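Local coordinates for protein CaaX farnesyltransferase beta subunit Ram1 (Aspergillus fumigatus, PDB 4L9P) that probably transfers a farnesyl group, with its alpha-subunit partner, to the cysteine of C-terminal CaaX sequences, serving as the zinc-containing, peptide-binding subunit, at residues S453-K458 / I508-E513; S462-W467 / P496-P501. All coordinates share one frame; numbering follows the deposited sequence.

Interaction 1 (S453-K458 / I508-E513); sequences SSVSSK and IRVWFE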
ATOM      1  N   SER B 453      -8.767 -26.983  -3.929  1.00 18.19           N
ATOM      2  CA  SER B 453      -7.962 -27.853  -3.082  1.00 19.01           C
ATOM      3  C   SER B 453      -7.134 -27.085  -2.084  1.00 18.66           C
ATOM      4  O   SER B 453      -6.180 -26.423  -2.459  1.00 20.11           O
ATOM      5  CB  SER B 453      -7.045 -28.701  -3.974  1.00 22.38           C
ATOM      6  OG  SER B 453      -6.393 -29.677  -3.179  1.00 26.62           O
ATOM      7  N   SER B 454      -7.521 -27.144  -0.818  1.00 16.49           N
ATOM      8  CA  SER B 454      -6.845 -26.345   0.187  1.00 16.47           C
ATOM      9  C   SER B 454      -5.976 -27.138   1.098  1.00 19.38           C
ATOM     10  O   SER B 454      -6.317 -28.266   1.403  1.00 20.17           O
ATOM     11  CB  SER B 454      -7.882 -25.535   0.991  1.00 17.48           C
ATOM     12  OG  SER B 454      -7.243 -24.734   1.988  1.00 18.14           O
ATOM     13  N   VAL B 455      -4.835 -26.599   1.516  1.00 22.77           N
ATOM     14  CA  VAL B 455      -4.046 -27.273   2.549  1.00 25.60           C
ATOM     15  C   VAL B 455      -4.659 -27.106   3.935  1.00 28.19           C
ATOM     16  O   VAL B 455      -4.310 -27.842   4.852  1.00 29.68           O
ATOM     17  CB  VAL B 455      -2.546 -26.872   2.599  1.00 26.52           C
ATOM     18  CG1 VAL B 455      -1.862 -27.102   1.263  1.00 26.62           C
ATOM     19  CG2 VAL B 455      -2.373 -25.465   3.038  1.00 26.98           C
ATOM     20  N   SER B 456      -5.582 -26.159   4.096  1.00 29.69           N
ATOM     21  CA  SER B 456      -6.253 -26.016   5.387  1.00 30.94           C
ATOM     22  C   SER B 456      -7.342 -27.046   5.553  1.00 34.02           C
ATOM     23  O   SER B 456      -8.061 -27.376   4.583  1.00 33.80           O
ATOM     24  CB  SER B 456      -6.865 -24.620   5.563  1.00 30.65           C
ATOM     25  OG  SER B 456      -7.617 -24.528   6.789  1.00 30.74           O
ATOM     26  N   SER B 457      -7.451 -27.549   6.783  1.00 36.34           N
ATOM     27  CA  SER B 457      -8.513 -28.462   7.160  1.00 38.04           C
ATOM     28  C   SER B 457      -9.805 -27.733   7.526  1.00 37.74           C
ATOM     29  O   SER B 457     -10.866 -28.358   7.623  1.00 38.61           O
ATOM     30  CB  SER B 457      -8.051 -29.348   8.312  1.00 39.60           C
ATOM     31  OG  SER B 457      -6.973 -30.160   7.881  1.00 40.76           O
ATOM     32  N   LYS B 458      -9.731 -26.415   7.704  1.00 36.14           N
ATOM     33  CA  LYS B 458     -10.868 -25.623   8.191  1.00 34.84           C
ATOM     34  C   LYS B 458     -11.448 -24.706   7.109  1.00 33.95           C
ATOM     35  O   LYS B 458     -10.786 -24.419   6.088  1.00 33.07           O
ATOM     36  CB  LYS B 458     -10.419 -24.770   9.409  1.00 34.87           C
ATOM     37  CG  LYS B 458      -9.722 -25.602  10.475  1.00 35.40           C
ATOM     38  CD  LYS B 458      -9.184 -24.754  11.613  1.00 35.29           C
ATOM     39  CE  LYS B 458      -8.626 -25.653  12.737  1.00 34.64           C
ATOM     40  NZ  LYS B 458      -8.448 -24.952  14.050  1.00 33.65           N
ATOM     41  N   ILE B 508       3.444 -23.547   8.243  1.00 10.19           N
ATOM     42  CA  ILE B 508       3.138 -22.926   9.505  1.00  9.63           C
ATOM     43  C   ILE B 508       1.658 -23.046   9.833  1.00  9.64           C
ATOM     44  O   ILE B 508       1.314 -23.350  10.977  1.00 10.01           O
ATOM     45  CB  ILE B 508       3.658 -21.473   9.561  1.00  9.36           C
ATOM     46  CG1 ILE B 508       3.618 -20.959  11.027  1.00 10.43           C
ATOM     47  CG2 ILE B 508       2.859 -20.550   8.608  1.00  9.74           C
ATOM     48  CD1 ILE B 508       4.355 -19.587  11.206  1.00 10.81           C
ATOM     49  N   ARG B 509       0.798 -22.822   8.856  1.00  9.60           N
ATOM     50  CA  ARG B 509      -0.656 -22.925   9.104  1.00  9.98           C
ATOM     51  C   ARG B 509      -1.021 -24.350   9.555  1.00 11.10           C
ATOM     52  O   ARG B 509      -1.786 -24.522  10.515  1.00 11.64           O
ATOM     53  CB  ARG B 509      -1.433 -22.589   7.809  1.00 10.34           C
ATOM     54  CG  ARG B 509      -2.926 -22.896   7.858  1.00 10.85           C
ATOM     55  CD  ARG B 509      -3.698 -22.041   8.872  1.00 10.92           C
ATOM     56  NE  ARG B 509      -5.085 -22.440   8.839  1.00 13.86           N
ATOM     57  CZ  ARG B 509      -6.127 -21.680   9.159  1.00 16.74           C
ATOM     58  NH1 ARG B 509      -5.970 -20.408   9.539  1.00 17.30           N
ATOM     59  NH2 ARG B 509      -7.368 -22.213   9.072  1.00 20.19           N
ATOM     60  N   VAL B 510      -0.476 -25.356   8.863  1.00 12.15           N
ATOM     61  CA  VAL B 510      -0.848 -26.723   9.185  1.00 13.80           C
ATOM     62  C   VAL B 510      -0.306 -27.103  10.550  1.00 14.23           C
ATOM     63  O   VAL B 510      -1.009 -27.775  11.333  1.00 15.36           O
ATOM     64  CB  VAL B 510      -0.335 -27.679   8.094  1.00 15.60           C
ATOM     65  CG1 VAL B 510      -0.474 -29.172   8.566  1.00 16.65           C
ATOM     66  CG2 VAL B 510      -1.114 -27.466   6.798  1.00 16.52           C
ATOM     67  N   TRP B 511       0.898 -26.650  10.882  1.00 13.53           N
ATOM     68  CA  TRP B 511       1.438 -26.932  12.217  1.00 14.20           C
ATOM     69  C   TRP B 511       0.526 -26.367  13.298  1.00 13.96           C
ATOM     70  O   TRP B 511       0.188 -27.053  14.292  1.00 14.39           O
ATOM     71  CB  TRP B 511       2.874 -26.393  12.395  1.00 15.78           C
ATOM     72  CG  TRP B 511       3.544 -26.864  13.698  1.00 18.03           C
ATOM     73  CD1 TRP B 511       4.217 -28.073  13.890  1.00 20.53           C
ATOM     74  CD2 TRP B 511       3.598 -26.184  14.969  1.00 20.19           C
ATOM     75  NE1 TRP B 511       4.692 -28.148  15.174  1.00 21.93           N
ATOM     76  CE2 TRP B 511       4.303 -27.025  15.867  1.00 21.67           C
ATOM     77  CE3 TRP B 511       3.112 -24.968  15.435  1.00 19.60           C
ATOM     78  CZ2 TRP B 511       4.555 -26.658  17.195  1.00 21.29           C
ATOM     79  CZ3 TRP B 511       3.352 -24.608  16.761  1.00 20.77           C
ATOM     80  CH2 TRP B 511       4.061 -25.445  17.619  1.00 21.23           C
ATOM     81  N   PHE B 512       0.118 -25.114  13.105  1.00 12.45           N
ATOM     82  CA  PHE B 512      -0.739 -24.511  14.115  1.00 11.99           C
ATOM     83  C   PHE B 512      -2.124 -25.120  14.174  1.00 13.40           C
ATOM     84  O   PHE B 512      -2.678 -25.266  15.277  1.00 14.41           O
ATOM     85  CB  PHE B 512      -0.796 -22.982  13.957  1.00 12.23           C
ATOM     86  CG  PHE B 512       0.393 -22.293  14.563  1.00 12.85           C
ATOM     87  CD1 PHE B 512       0.535 -22.236  15.925  1.00 15.90           C
ATOM     88  CD2 PHE B 512       1.386 -21.760  13.781  1.00 11.95           C
ATOM     89  CE1 PHE B 512       1.662 -21.643  16.508  1.00 16.69           C
ATOM     90  CE2 PHE B 512       2.525 -21.187  14.366  1.00 12.36           C
ATOM     91  CZ  PHE B 512       2.634 -21.100  15.732  1.00 14.49           C
ATOM     92  N   GLU B 513      -2.682 -25.501  13.020  1.00 13.75           N
ATOM     93  CA  GLU B 513      -3.965 -26.208  13.005  1.00 15.47           C
ATOM     94  C   GLU B 513      -3.958 -27.468  13.850  1.00 16.85           C
ATOM     95  O   GLU B 513      -5.009 -27.897  14.372  1.00 19.40           O
ATOM     96  CB  GLU B 513      -4.370 -26.585  11.578  1.00 18.18           C
ATOM     97  CG  GLU B 513      -4.971 -25.439  10.844  1.00 19.98           C
ATOM     98  CD  GLU B 513      -5.475 -25.865   9.450  1.00 23.16           C
ATOM     99  OE1 GLU B 513      -5.412 -27.065   9.057  1.00 26.65           O
ATOM    100  OE2 GLU B 513      -6.014 -25.014   8.754  1.00 23.71           O
TER
HETATM  101  O   HOH W   1      -4.746 -29.910   9.223  1.00 40.78           O

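Interaction 2 (S462-W467 / P496-P501); sequences SSAFSW and PIFVIP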
ATOM      1  N   SER B 462     -10.131 -20.942   3.844  0.73 16.24           N
ATOM      2  CA  SER B 462      -9.802 -22.098   3.007  0.73 14.04           C
ATOM      3  C   SER B 462      -9.266 -21.696   1.634  0.73 11.60           C
ATOM      4  O   SER B 462      -8.275 -22.278   1.154  0.73 11.62           O
ATOM      5  CB  SER B 462     -11.010 -23.054   2.906  0.73 16.35           C
ATOM      6  OG  SER B 462     -10.721 -24.183   2.131  0.73 18.76           O
ATOM      7  N   SER B 463      -9.875 -20.683   1.025  1.00 10.92           N
ATOM      8  CA  SER B 463      -9.429 -20.267  -0.288  1.00  9.37           C
ATOM      9  C   SER B 463      -7.992 -19.739  -0.237  1.00  8.52           C
ATOM     10  O   SER B 463      -7.178 -19.990  -1.133  1.00  8.63           O
ATOM     11  CB  SER B 463     -10.401 -19.205  -0.808  1.00 10.15           C
ATOM     12  OG  SER B 463      -9.982 -18.723  -2.074  1.00 11.75           O
ATOM     13  N   ALA B 464      -7.661 -19.020   0.827  1.00  8.24           N
ATOM     14  CA  ALA B 464      -6.302 -18.453   0.944  1.00  7.46           C
ATOM     15  C   ALA B 464      -5.243 -19.517   0.940  1.00  7.49           C
ATOM     16  O   ALA B 464      -4.122 -19.253   0.538  1.00  7.78           O
ATOM     17  CB  ALA B 464      -6.157 -17.632   2.245  1.00  8.07           C
ATOM     18  N   PHE B 465      -5.603 -20.716   1.401  1.00  7.86           N
ATOM     19  CA  PHE B 465      -4.659 -21.846   1.417  1.00  9.31           C
ATOM     20  C   PHE B 465      -4.825 -22.778   0.218  1.00  9.23           C
ATOM     21  O   PHE B 465      -4.315 -23.923   0.240  1.00 11.78           O
ATOM     22  CB  PHE B 465      -4.679 -22.572   2.771  1.00 11.13           C
ATOM     23  CG  PHE B 465      -4.147 -21.696   3.902  1.00  9.80           C
ATOM     24  CD1 PHE B 465      -2.769 -21.483   4.021  1.00 10.00           C
ATOM     25  CD2 PHE B 465      -5.000 -21.034   4.786  1.00  9.70           C
ATOM     26  CE1 PHE B 465      -2.250 -20.628   5.006  1.00  9.76           C
ATOM     27  CE2 PHE B 465      -4.461 -20.157   5.785  1.00  9.90           C
ATOM     28  CZ  PHE B 465      -3.109 -19.978   5.879  1.00  9.91           C
ATOM     29  N   SER B 466      -5.528 -22.304  -0.802  0.74  8.52           N
ATOM     30  CA  SER B 466      -5.792 -23.089  -2.008  0.74  8.89           C
ATOM     31  C   SER B 466      -4.963 -22.589  -3.186  0.74  9.31           C
ATOM     32  O   SER B 466      -5.033 -23.158  -4.279  0.74 10.17           O
ATOM     33  CB  SER B 466      -7.279 -23.020  -2.347  0.74  9.31           C
ATOM     34  OG  SER B 466      -7.591 -21.800  -3.006  0.74  9.64           O
ATOM     35  N   TRP B 467      -4.181 -21.501  -3.028  1.00  7.79           N
ATOM     36  CA  TRP B 467      -3.422 -20.942  -4.150  1.00  7.98           C
ATOM     37  C   TRP B 467      -2.304 -21.873  -4.587  1.00  8.83           C
ATOM     38  O   TRP B 467      -1.573 -22.428  -3.759  1.00  9.04           O
ATOM     39  CB  TRP B 467      -2.830 -19.577  -3.696  1.00  6.41           C
ATOM     40  CG  TRP B 467      -3.859 -18.489  -3.646  1.00  7.03           C
ATOM     41  CD1 TRP B 467      -4.783 -18.252  -2.634  1.00  8.63           C
ATOM     42  CD2 TRP B 467      -4.152 -17.554  -4.693  1.00  6.78           C
ATOM     43  NE1 TRP B 467      -5.583 -17.173  -2.989  1.00  8.40           N
ATOM     44  CE2 TRP B 467      -5.236 -16.732  -4.234  1.00  6.65           C
ATOM     45  CE3 TRP B 467      -3.570 -17.285  -5.947  1.00  6.72           C
ATOM     46  CZ2 TRP B 467      -5.725 -15.658  -4.978  1.00  6.04           C
ATOM     47  CZ3 TRP B 467      -4.099 -16.250  -6.715  1.00  6.86           C
ATOM     48  CH2 TRP B 467      -5.176 -15.469  -6.237  1.00  6.67           C
ATOM     49  N   PRO B 496       0.694 -14.992  -3.313  1.00  5.93           N
ATOM     50  CA  PRO B 496       0.315 -13.564  -3.509  1.00  7.18           C
ATOM     51  C   PRO B 496      -0.333 -12.883  -2.300  1.00  7.75           C
ATOM     52  O   PRO B 496      -0.305 -11.658  -2.246  1.00  9.65           O
ATOM     53  CB  PRO B 496      -0.646 -13.555  -4.666  1.00  9.31           C
ATOM     54  CG  PRO B 496      -0.877 -15.032  -4.974  1.00 11.93           C
ATOM     55  CD  PRO B 496       0.054 -15.943  -4.222  1.00  8.67           C
ATOM     56  N   ILE B 497      -0.920 -13.637  -1.370  1.00  6.24           N
ATOM     57  CA  ILE B 497      -1.478 -12.996  -0.167  1.00  5.57           C
ATOM     58  C   ILE B 497      -0.428 -12.933   0.958  1.00  4.76           C
ATOM     59  O   ILE B 497      -0.304 -11.901   1.607  1.00  5.90           O
ATOM     60  CB  ILE B 497      -2.657 -13.826   0.389  1.00  6.36           C
ATOM     61  CG1 ILE B 497      -3.770 -13.867  -0.635  1.00  7.12           C
ATOM     62  CG2 ILE B 497      -3.160 -13.252   1.703  1.00  7.17           C
ATOM     63  CD1 ILE B 497      -4.951 -14.777  -0.209  1.00  9.31           C
ATOM     64  N   PHE B 498       0.336 -14.019   1.184  1.00  4.38           N
ATOM     65  CA  PHE B 498       1.210 -14.094   2.382  1.00  4.53           C
ATOM     66  C   PHE B 498       2.601 -13.582   2.095  1.00  5.03           C
ATOM     67  O   PHE B 498       3.372 -13.315   3.035  1.00  6.47           O
ATOM     68  CB  PHE B 498       1.289 -15.522   2.925  1.00  5.60           C
ATOM     69  CG  PHE B 498      -0.075 -16.022   3.407  1.00  5.74           C
ATOM     70  CD1 PHE B 498      -0.737 -15.338   4.431  1.00  6.22           C
ATOM     71  CD2 PHE B 498      -0.732 -17.117   2.768  1.00  6.56           C
ATOM     72  CE1 PHE B 498      -1.976 -15.747   4.880  1.00  6.00           C
ATOM     73  CE2 PHE B 498      -2.001 -17.547   3.221  1.00  6.87           C
ATOM     74  CZ  PHE B 498      -2.635 -16.865   4.302  1.00  7.65           C
ATOM     75  N   VAL B 499       2.991 -13.471   0.813  1.00  5.27           N
ATOM     76  CA  VAL B 499       4.304 -12.861   0.486  1.00  4.22           C
ATOM     77  C   VAL B 499       5.494 -13.603   1.107  1.00  5.21           C
ATOM     78  O   VAL B 499       6.463 -13.021   1.592  1.00  6.13           O
ATOM     79  CB  VAL B 499       4.352 -11.307   0.731  1.00  4.71           C
ATOM     80  CG1 VAL B 499       5.361 -10.700  -0.270  1.00  6.43           C
ATOM     81  CG2 VAL B 499       2.994 -10.659   0.507  1.00  5.17           C
ATOM     82  N   ILE B 500       5.394 -14.936   1.037  1.00  5.96           N
ATOM     83  CA  ILE B 500       6.423 -15.905   1.386  1.00  6.05           C
ATOM     84  C   ILE B 500       6.181 -17.112   0.494  1.00  6.59           C
ATOM     85  O   ILE B 500       5.137 -17.226  -0.144  1.00  6.72           O
ATOM     86  CB  ILE B 500       6.304 -16.343   2.907  1.00  7.16           C
ATOM     87  CG1 ILE B 500       4.865 -16.744   3.283  1.00  6.94           C
ATOM     88  CG2 ILE B 500       6.856 -15.235   3.841  1.00  8.16           C
ATOM     89  CD1 ILE B 500       4.787 -17.359   4.715  1.00  7.21           C
ATOM     90  N   PRO B 501       7.130 -18.052   0.440  1.00  7.50           N
ATOM     91  CA  PRO B 501       6.875 -19.228  -0.402  1.00  7.74           C
ATOM     92  C   PRO B 501       5.612 -19.981   0.050  1.00  7.76           C
ATOM     93  O   PRO B 501       5.298 -20.063   1.261  1.00  8.74           O
ATOM     94  CB  PRO B 501       8.116 -20.089  -0.166  1.00  8.64           C
ATOM     95  CG  PRO B 501       9.201 -19.078   0.205  1.00  8.22           C
ATOM     96  CD  PRO B 501       8.485 -18.015   1.015  1.00  7.69           C
TER

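Interaction 1 (S453-K458 / I508-E513)
Ser457 and Glu513, with CA atoms 7.7 Å apart, touch where the irregular loop 453-458 passes the last turns of helix 502-513; Ser456 and Val510 come nearer, 6.6 Å from CA to CA. Small serines suit a loop whose backbone comes close to a carboxylate. Glu513 receives the loop with both oxygens: OE2 takes the hydroxyl of Ser456 (OG to OE2, 2.6 Å) on its syn lone pair, and OE1 takes the amide of Ser457 (N to OE1, 3.1 Å) along a nearly straight bond of 170°. With its chi1 of 175°, Ser456 turns OG beside its own carbonyl carbon, and there OG also accepts from Lys458 N at 3.0 Å, an ST turn that shapes the loop. One turn back on the helix, Arg509 NE forms a salt bridge with Glu513 OE2 (2.7 Å) from the anti side, 28° out of the carboxylate plane; two firm donors thus grip one oxygen, which would be expected to favour the ionised carboxylate. A water links Ser457 OG to Glu513 OE1. The extended chain of Lys458 slides past Glu513 in the opposite direction, and its NZ makes a salt bridge with Asp265, just after helix 251-263; Arg509 NH1 bonds to Ala262 O of that helix.

Interaction 2 (S462-W467 / P496-P501)
Phe465 overlaps Phe498 only slightly: the ring planes lie 23° from parallel but are slid apart, with centroids at 5.0 Å and the two CZ atoms 3.5 Å from each other. This offset pair lies in the prenyltransferase alpha-alpha toroid, where two loops, 462-467 and 496-501, meet inside the fold by apolar packing. Both phenylalanines hold CG anti to their carbonyl carbon, beside the backbone N (chi1 -66° in Phe465), which brings the rings together, the two side chains crossing at about a right angle. Ala464 has just a methyl to offer, and its small size suits a place between larger neighbours: CB meets Ile497 CD1 at 4.0 Å and Phe498 CZ at 4.2 Å. The long branch of Ile497 is extended, carrying CD1 on to the indole of Trp467, 3.7 Å from NE1. Leu263 of helix 251-263 touches both phenylalanines, and Tyr255 of the same helix, which lines the isoprenoid-analogue pocket, bonds through OH to Ile497 O. Proline, rigid and rich in C-H groups, suits the flat indole: Pro496 CG sits over one face of Trp467, offset toward the rim, in a CH-pi contact, 28° off the normal of the six-membered ring and 3.6 Å from CE3.

Both contacts draw on the loop between strands 446-449 and 468-471, and interaction 2 is nested along the chain within the span closed by interaction 1. Their second segments are neighbours too: 496-501 leads into helix 502-513, with Pro501 at its N-cap position, and 508-513 ends that helix. Their chemistry matches their place in the fold: interaction 1, at the surface, relies on hydroxyls, charges and a water, whereas interaction 2, buried nearer the chain's centre, relies on aromatic and aliphatic packing. The two touch directly. Ser454 OG probably bonds to Ser462 O, and Val455 N to Phe465 O. Phe465 also lays CE1 against Arg509 CB, so the salt-bridging arginine's aliphatic base borders the buried packing.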